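Local atomic coordinates of extracellular sialidase/neuraminidase, putative (Aspergillus fumigatus, PDB entry 2XZI), a protein that hydrolyses glycosidic bonds to terminal KDN (deaminoneuraminic acid), acting as a KDNase of the sialidase family. Residues A[183-195]-A[228-240]. Sequence-based numbering, arbitrary orientation.
Sequences DAVGPGNGIRLTT and AEGTIVQTPDGKL. With KDM (deamino-alpha-neuraminic acid), chain C; GOL (glycerol), chain F.
Ile191, Leu193 and Thr194 meet Ile232, Gln234 and Leu240 where two neighbouring blades of the sialidase beta-propeller pack side by side: 191-192 and 230-234 are the first strands of successive antiparallel sheets. No direct backbone hydrogen bond joins them; waters bridge much of the seam. One takes a hydrogen bond from Gly230 N and donates to Gly186 O and Ala228 O, and another links Asn189 O to Ile232 N. Ile191 crosses Ile232 at about a right angle, Ile191 CD1 lying 3.8 Å from Ile232 CG1. Leu193 CD2 meets Leu240 CD2 at 3.5 Å. Farther out, the Gln234 side chain, fully extended with CG anti to the backbone N (chi1 -168°), delivers its amide to Thr194. Gln234 OE1 receives Thr194 N on an in-plane lone pair (2.9 Å, 162° at the hydrogen), while Gln234 NE2 donates to Thr194 OG1 (3.0 Å) and Gly238 O (2.9 Å). At the inner end, Pro187 CD, beyond a cis peptide, packs 3.9 Å from CG of Glu229, whose carboxylate salt-bridges Arg245 and hydrogen-bonds Tyr338 beside the KDN in the pocket they help line. Two bonds to Thr194 thus join the blades, that to Gly238 O helps fix the amide's rotation, and waters satisfy backbone groups unpaired across the seam.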
ATOM      1  N   ASP A 183     -14.462   0.307  -8.032  1.00  6.61           N
ATOM      2  CA  ASP A 183     -13.585  -0.835  -7.796  1.00  6.53           C
ATOM      3  C   ASP A 183     -12.314  -0.319  -7.148  1.00  5.79           C
ATOM      4  O   ASP A 183     -12.045   0.892  -7.163  1.00  6.64           O
ATOM      5  CB  ASP A 183     -13.228  -1.588  -9.096  1.00  6.05           C
ATOM      6  CG  ASP A 183     -12.484  -2.895  -8.838  1.00  6.92           C
ATOM      7  OD1 ASP A 183     -12.688  -3.489  -7.744  1.00  6.97           O
ATOM      8  OD2 ASP A 183     -11.691  -3.307  -9.727  1.00  6.65           O
ATOM      9  N   ALA A 184     -11.543  -1.238  -6.577  1.00  6.13           N
ATOM     10  CA  ALA A 184     -10.228  -0.928  -6.012  1.00  5.35           C
ATOM     11  C   ALA A 184      -9.408  -2.188  -5.994  1.00  5.71           C
ATOM     12  O   ALA A 184      -9.937  -3.278  -5.758  1.00  6.37           O
ATOM     13  CB  ALA A 184     -10.352  -0.367  -4.596  1.00  6.04           C
ATOM     14  N   VAL A 185      -8.112  -2.049  -6.243  1.00  4.94           N
ATOM     15  CA  VAL A 185      -7.139  -3.111  -5.942  1.00  4.92           C
ATOM     16  C   VAL A 185      -6.244  -2.614  -4.806  1.00  4.38           C
ATOM     17  O   VAL A 185      -5.916  -1.413  -4.745  1.00  4.33           O
ATOM     18  CB  VAL A 185      -6.324  -3.546  -7.191  1.00  5.20           C
ATOM     19  CG1 VAL A 185      -5.534  -2.367  -7.796  1.00  5.54           C
ATOM     20  CG2 VAL A 185      -5.442  -4.762  -6.884  1.00  6.18           C
ATOM     21  N   GLY A 186      -5.901  -3.508  -3.880  1.00  5.55           N
ATOM     22  CA  GLY A 186      -5.131  -3.103  -2.703  1.00  5.77           C
ATOM     23  C   GLY A 186      -5.761  -1.894  -2.020  1.00  5.60           C
ATOM     24  O   GLY A 186      -6.953  -1.892  -1.743  1.00  6.40           O
ATOM     25  N   PRO A 187      -4.995  -0.815  -1.800  1.00  4.82           N
ATOM     26  CA  PRO A 187      -3.617  -0.623  -2.232  1.00  5.04           C
ATOM     27  C   PRO A 187      -2.618  -1.147  -1.211  1.00  5.04           C
ATOM     28  O   PRO A 187      -2.946  -1.276  -0.029  1.00  5.91           O
ATOM     29  CB  PRO A 187      -3.517   0.892  -2.326  1.00  5.09           C
ATOM     30  CG  PRO A 187      -4.414   1.395  -1.205  1.00  5.52           C
ATOM     31  CD  PRO A 187      -5.576   0.406  -1.211  1.00  5.56           C
ATOM     32  N   GLY A 188      -1.397  -1.419  -1.663  1.00  5.49           N
ATOM     33  CA  GLY A 188      -0.350  -1.844  -0.749  1.00  6.28           C
ATOM     34  C   GLY A 188       0.521  -2.913  -1.361  1.00  5.98           C
ATOM     35  O   GLY A 188       1.568  -2.612  -1.914  1.00  5.59           O
ATOM     36  N   ASN A 189       0.105  -4.171  -1.263  1.00  5.79           N
ATOM     37  CA  ASN A 189       0.893  -5.252  -1.866  1.00  5.64           C
ATOM     38  C   ASN A 189       0.126  -6.540  -2.001  1.00  5.65           C
ATOM     39  O   ASN A 189      -0.806  -6.809  -1.253  1.00  6.34           O
ATOM     40  CB  ASN A 189       2.186  -5.517  -1.068  1.00  6.25           C
ATOM     41  CG  ASN A 189       1.907  -6.135   0.287  1.00  6.13           C
ATOM     42  OD1 ASN A 189       1.555  -5.439   1.241  1.00  7.00           O
ATOM     43  ND2 ASN A 189       2.024  -7.450   0.373  1.00  6.05           N
ATOM     44  N   GLY A 190       0.563  -7.335  -2.968  1.00  5.40           N
ATOM     45  CA  GLY A 190       0.216  -8.756  -3.044  1.00  5.30           C
ATOM     46  C   GLY A 190       1.327  -9.619  -2.473  1.00  5.63           C
ATOM     47  O   GLY A 190       2.369  -9.113  -2.019  1.00  5.70           O
ATOM     48  N   ILE A 191       1.103 -10.935  -2.489  1.00  5.52           N
ATOM     49  CA  ILE A 191       2.032 -11.889  -1.895  1.00  5.61           C
ATOM     50  C   ILE A 191       2.252 -13.091  -2.781  1.00  6.07           C
ATOM     51  O   ILE A 191       1.457 -13.366  -3.680  1.00  6.60           O
ATOM     52  CB  ILE A 191       1.545 -12.381  -0.497  1.00  5.49           C
ATOM     53  CG1 ILE A 191       0.191 -13.102  -0.625  1.00  5.79           C
ATOM     54  CG2 ILE A 191       1.530 -11.206   0.504  1.00  6.73           C
ATOM     55  CD1 ILE A 191      -0.345 -13.640   0.670  1.00  8.17           C
ATOM     56  N   ARG A 192       3.339 -13.807  -2.504  1.00  6.91           N
ATOM     57  CA  ARG A 192       3.609 -15.115  -3.107  1.00  7.58           C
ATOM     58  C   ARG A 192       3.552 -16.151  -1.998  1.00  7.52           C
ATOM     59  O   ARG A 192       4.230 -16.002  -0.966  1.00  8.17           O
ATOM     60  CB  ARG A 192       4.978 -15.108  -3.797  1.00  8.51           C
ATOM     61  CG  ARG A 192       5.315 -16.353  -4.621  1.00  9.86           C
ATOM     62  CD  ARG A 192       6.138 -17.330  -3.806  1.00 13.67           C
ATOM     63  NE  ARG A 192       6.853 -18.309  -4.640  1.00 15.41           N
ATOM     64  CZ  ARG A 192       7.330 -19.469  -4.195  1.00 18.19           C
ATOM     65  NH1 ARG A 192       7.179 -19.827  -2.919  1.00 20.02           N
ATOM     66  NH2 ARG A 192       7.965 -20.282  -5.026  1.00 17.33           N
ATOM     67  N   LEU A 193       2.774 -17.211  -2.225  1.00  7.80           N
ATOM     68  CA  LEU A 193       2.534 -18.241  -1.217  1.00  7.92           C
ATOM     69  C   LEU A 193       3.661 -19.265  -1.180  1.00  9.20           C
ATOM     70  O   LEU A 193       4.357 -19.459  -2.181  1.00  9.78           O
ATOM     71  CB  LEU A 193       1.210 -18.949  -1.496  1.00  7.76           C
ATOM     72  CG  LEU A 193      -0.015 -18.041  -1.639  1.00  7.33           C
ATOM     73  CD1 LEU A 193      -1.278 -18.908  -1.764  1.00  7.28           C
ATOM     74  CD2 LEU A 193      -0.168 -17.142  -0.429  1.00  7.75           C
ATOM     75  N   THR A 194       3.798 -19.934  -0.037  1.00 10.22           N
ATOM     76  CA  THR A 194       4.737 -21.051   0.081  1.00 11.55           C
ATOM     77  C   THR A 194       4.483 -22.063  -1.042  1.00 11.46           C
ATOM     78  O   THR A 194       5.417 -22.624  -1.580  1.00 12.29           O
ATOM     79  CB  THR A 194       4.636 -21.742   1.462  1.00 11.89           C
ATOM     80  OG1 THR A 194       3.278 -22.144   1.689  1.00 14.01           O
ATOM     81  CG2 THR A 194       5.097 -20.799   2.563  1.00 13.39           C
ATOM     82  N   THR A 195       3.219 -22.267  -1.401  1.00 11.32           N
ATOM     83  CA  THR A 195       2.839 -23.220  -2.450  1.00 11.76           C
ATOM     84  C   THR A 195       3.010 -22.710  -3.899  1.00 11.83           C
ATOM     85  O   THR A 195       2.783 -23.455  -4.869  1.00 12.82           O
ATOM     86  CB  THR A 195       1.415 -23.695  -2.228  1.00 12.42           C
ATOM     87  OG1 THR A 195       0.590 -22.569  -1.889  1.00 11.93           O
ATOM     88  CG2 THR A 195       1.379 -24.678  -1.061  1.00 14.37           C
ATOM     89  N   ALA A 228     -13.573  -2.928   0.469  1.00  7.59           N
ATOM     90  CA  ALA A 228     -13.041  -2.327  -0.744  1.00  7.38           C
ATOM     91  C   ALA A 228     -11.511  -2.320  -0.729  1.00  7.51           C
ATOM     92  O   ALA A 228     -10.899  -2.550  -1.763  1.00  7.48           O
ATOM     93  CB  ALA A 228     -13.584  -0.910  -0.915  1.00  8.35           C
ATOM     94  N   GLU A 229     -10.905  -2.033   0.426  1.00  6.65           N
ATOM     95  CA  GLU A 229      -9.445  -1.947   0.552  1.00  6.45           C
ATOM     96  C   GLU A 229      -8.942  -3.042   1.465  1.00  6.27           C
ATOM     97  O   GLU A 229      -9.045  -2.948   2.690  1.00  6.92           O
ATOM     98  CB  GLU A 229      -9.005  -0.575   1.078  1.00  7.30           C
ATOM     99  CG  GLU A 229      -9.199   0.567   0.106  1.00  6.47           C
ATOM    100  CD  GLU A 229      -8.729   1.913   0.640  1.00  7.14           C
ATOM    101  OE1 GLU A 229      -8.488   2.043   1.872  1.00  8.73           O
ATOM    102  OE2 GLU A 229      -8.554   2.819  -0.208  1.00  8.66           O
ATOM    103  N   GLY A 230      -8.438  -4.107   0.857  1.00  6.02           N
ATOM    104  CA  GLY A 230      -7.987  -5.266   1.591  1.00  6.19           C
ATOM    105  C   GLY A 230      -6.490  -5.447   1.649  1.00  5.59           C
ATOM    106  O   GLY A 230      -5.751  -4.891   0.828  1.00  5.42           O
ATOM    107  N   THR A 231      -6.070  -6.219   2.643  1.00  5.14           N
ATOM    108  CA  THR A 231      -4.695  -6.702   2.801  1.00  6.01           C
ATOM    109  C   THR A 231      -4.740  -8.219   2.889  1.00  5.87           C
ATOM    110  O   THR A 231      -5.743  -8.790   3.314  1.00  5.55           O
ATOM    111  CB  THR A 231      -3.951  -6.138   4.051  1.00  5.85           C
ATOM    112  OG1 THR A 231      -4.368  -6.810   5.256  1.00  7.76           O
ATOM    113  CG2 THR A 231      -4.151  -4.631   4.203  1.00  6.45           C
ATOM    114  N   ILE A 232      -3.654  -8.856   2.464  1.00  5.92           N
ATOM    115  CA  ILE A 232      -3.533 -10.311   2.474  1.00  6.49           C
ATOM    116  C   ILE A 232      -2.180 -10.720   3.044  1.00  6.36           C
ATOM    117  O   ILE A 232      -1.141 -10.076   2.782  1.00  6.48           O
ATOM    118  CB  ILE A 232      -3.739 -10.898   1.038  1.00  6.48           C
ATOM    119  CG1 ILE A 232      -3.906 -12.424   1.060  1.00  8.13           C
ATOM    120  CG2 ILE A 232      -2.593 -10.509   0.086  1.00  7.82           C
ATOM    121  CD1 ILE A 232      -5.293 -12.891   1.371  1.00  9.49           C
ATOM    122  N   VAL A 233      -2.191 -11.780   3.847  1.00  6.37           N
ATOM    123  CA  VAL A 233      -0.950 -12.405   4.306  1.00  6.46           C
ATOM    124  C   VAL A 233      -1.169 -13.907   4.393  1.00  6.10           C
ATOM    125  O   VAL A 233      -2.304 -14.372   4.550  1.00  6.49           O
ATOM    126  CB  VAL A 233      -0.440 -11.798   5.650  1.00  6.39           C
ATOM    127  CG1 VAL A 233      -1.101 -12.478   6.861  1.00  7.33           C
ATOM    128  CG2 VAL A 233       1.091 -11.862   5.754  1.00  5.67           C
ATOM    129  N   GLN A 234      -0.072 -14.644   4.278  1.00  6.08           N
ATOM    130  CA  GLN A 234      -0.084 -16.061   4.578  1.00  5.53           C
ATOM    131  C   GLN A 234       0.461 -16.191   5.987  1.00  6.27           C
ATOM    132  O   GLN A 234       1.576 -15.772   6.266  1.00  5.88           O
ATOM    133  CB  GLN A 234       0.788 -16.827   3.596  1.00  6.32           C
ATOM    134  CG  GLN A 234       0.574 -18.325   3.678  1.00  7.29           C
ATOM    135  CD  GLN A 234       1.436 -19.108   2.712  1.00 10.04           C
ATOM    136  OE1 GLN A 234       2.426 -18.609   2.149  1.00 11.01           O
ATOM    137  NE2 GLN A 234       1.066 -20.369   2.524  1.00 11.12           N
ATOM    138  N   THR A 235      -0.371 -16.720   6.868  1.00  7.09           N
ATOM    139  CA  THR A 235      -0.043 -16.850   8.284  1.00  8.12           C
ATOM    140  C   THR A 235       0.915 -18.029   8.479  1.00  8.66           C
ATOM    141  O   THR A 235       1.116 -18.812   7.548  1.00  8.70           O
ATOM    142  CB  THR A 235      -1.323 -16.913   9.161  1.00  8.25           C
ATOM    143  OG1 THR A 235      -2.277 -17.801   8.574  1.00  9.93           O
ATOM    144  CG2 THR A 235      -1.959 -15.525   9.230  1.00  9.69           C
ATOM    145  N   PRO A 236       1.552 -18.129   9.661  1.00  9.08           N
ATOM    146  CA  PRO A 236       2.547 -19.186   9.819  1.00  9.69           C
ATOM    147  C   PRO A 236       1.999 -20.601   9.603  1.00 10.41           C
ATOM    148  O   PRO A 236       2.739 -21.459   9.134  1.00 11.56           O
ATOM    149  CB  PRO A 236       3.044 -18.986  11.255  1.00  9.98           C
ATOM    150  CG  PRO A 236       2.876 -17.491  11.483  1.00  9.43           C
ATOM    151  CD  PRO A 236       1.580 -17.181  10.794  1.00  9.38           C
ATOM    152  N   ASP A 237       0.716 -20.813   9.893  1.00 10.98           N
ATOM    153  CA  ASP A 237       0.049 -22.094   9.591  1.00 11.43           C
ATOM    154  C   ASP A 237      -0.137 -22.394   8.088  1.00 11.24           C
ATOM    155  O   ASP A 237      -0.598 -23.482   7.734  1.00 12.64           O
ATOM    156  CB  ASP A 237      -1.279 -22.217  10.368  1.00 10.93           C
ATOM    157  CG  ASP A 237      -2.315 -21.155   9.968  1.00 12.25           C
ATOM    158  OD1 ASP A 237      -2.059 -20.390   9.018  1.00 12.27           O
ATOM    159  OD2 ASP A 237      -3.388 -21.063  10.607  1.00 14.17           O
ATOM    160  N   GLY A 238       0.224 -21.448   7.213  1.00 11.44           N
ATOM    161  CA  GLY A 238       0.143 -21.629   5.756  1.00 10.31           C
ATOM    162  C   GLY A 238      -1.199 -21.215   5.164  1.00 10.34           C
ATOM    163  O   GLY A 238      -1.372 -21.200   3.941  1.00 10.56           O
ATOM    164  N   LYS A 239      -2.145 -20.870   6.035  1.00 10.03           N
ATOM    165  CA  LYS A 239      -3.464 -20.414   5.616  1.00 10.20           C
ATOM    166  C   LYS A 239      -3.410 -18.944   5.159  1.00  9.62           C
ATOM    167  O   LYS A 239      -2.401 -18.258   5.386  1.00  9.54           O
ATOM    168  CB  LYS A 239      -4.485 -20.634   6.730  1.00 10.80           C
ATOM    169  CG  LYS A 239      -4.674 -22.131   7.076  1.00 12.64           C
ATOM    170  CD  LYS A 239      -6.093 -22.407   7.553  1.00 18.18           C
ATOM    171  CE  LYS A 239      -6.342 -23.907   7.736  1.00 20.38           C
ATOM    172  NZ  LYS A 239      -7.753 -24.215   8.151  1.00 22.24           N
ATOM    173  N   LEU A 240      -4.474 -18.484   4.501  1.00  8.83           N
ATOM    174  CA  LEU A 240      -4.591 -17.083   4.069  1.00  8.81           C
ATOM    175  C   LEU A 240      -5.373 -16.289   5.089  1.00  8.67           C
ATOM    176  O   LEU A 240      -6.244 -16.817   5.789  1.00  9.16           O
ATOM    177  CB  LEU A 240      -5.299 -16.974   2.712  1.00  8.85           C
ATOM    178  CG  LEU A 240      -4.645 -17.685   1.520  1.00  9.20           C
ATOM    179  CD1 LEU A 240      -5.472 -17.540   0.245  1.00  9.71           C
ATOM    180  CD2 LEU A 240      -3.220 -17.183   1.302  1.00 11.01           C
TER
HETATM  181  C2  KDM C 500      -9.694   7.429   0.461  1.00 17.17           C
HETATM  182  C1  KDM C 500      -9.336   7.682   1.921  1.00 15.48           C
HETATM  183  C3  KDM C 500      -8.429   7.449  -0.418  1.00 15.42           C
HETATM  184  C4  KDM C 500      -8.557   6.579  -1.702  1.00 13.71           C
HETATM  185  C5  KDM C 500      -9.991   6.169  -2.060  1.00 13.09           C
HETATM  186  C6  KDM C 500     -10.631   5.448  -0.848  1.00 15.14           C
HETATM  187  C7  KDM C 500     -12.139   5.207  -1.014  1.00 15.08           C
HETATM  188  C8  KDM C 500     -12.675   4.330   0.132  1.00 16.09           C
HETATM  189  C9  KDM C 500     -14.175   4.126   0.006  1.00 16.78           C
HETATM  190  O5  KDM C 500     -10.016   5.347  -3.255  1.00 11.91           O
HETATM  191  O1A KDM C 500      -8.262   8.276   2.178  1.00 14.82           O
HETATM  192  O1B KDM C 500     -10.176   7.279   2.760  1.00 15.44           O
HETATM  193  O4  KDM C 500      -8.008   7.324  -2.790  1.00 11.01           O
HETATM  194  O6  KDM C 500     -10.435   6.170   0.414  1.00 17.01           O
HETATM  195  O7  KDM C 500     -12.815   6.468  -1.012  1.00 13.04           O
HETATM  196  O8  KDM C 500     -12.058   3.035   0.111  1.00 16.52           O
HETATM  197  O9  KDM C 500     -14.408   3.360  -1.188  1.00 17.94           O
HETATM  198  O2  KDM C 500     -10.562   8.512   0.107  1.00 17.19           O
HETATM  199  C1  GOL F 503      -3.447 -22.798   1.750  1.00 25.47           C
HETATM  200  O1  GOL F 503      -3.773 -21.466   2.089  1.00 22.73           O
HETATM  201  C2  GOL F 503      -3.376 -22.963   0.232  1.00 25.03           C
HETATM  202  O2  GOL F 503      -4.583 -22.569  -0.376  1.00 23.31           O
HETATM  203  C3  GOL F 503      -2.209 -22.183  -0.354  1.00 25.26           C
HETATM  204  O3  GOL F 503      -0.998 -22.628   0.222  1.00 22.67           O
HETATM  205  O   HOH W   1      -8.542  -4.047  -1.991  1.00  7.39           O
HETATM  206  O   HOH W   2      -2.685  -4.352   0.406  1.00  5.83           O
HETATM  207  O   HOH W   3      -5.348  -2.105   1.439  1.00  6.67           O
HETATM  208  O   HOH W   4      -1.782  -6.864   1.305  1.00  5.69           O
HETATM  209  O   HOH W   5       1.351  -8.949   2.940  1.00  6.06           O
HETATM  210  O   HOH W   6       3.376 -15.853   1.677  1.00 14.63           O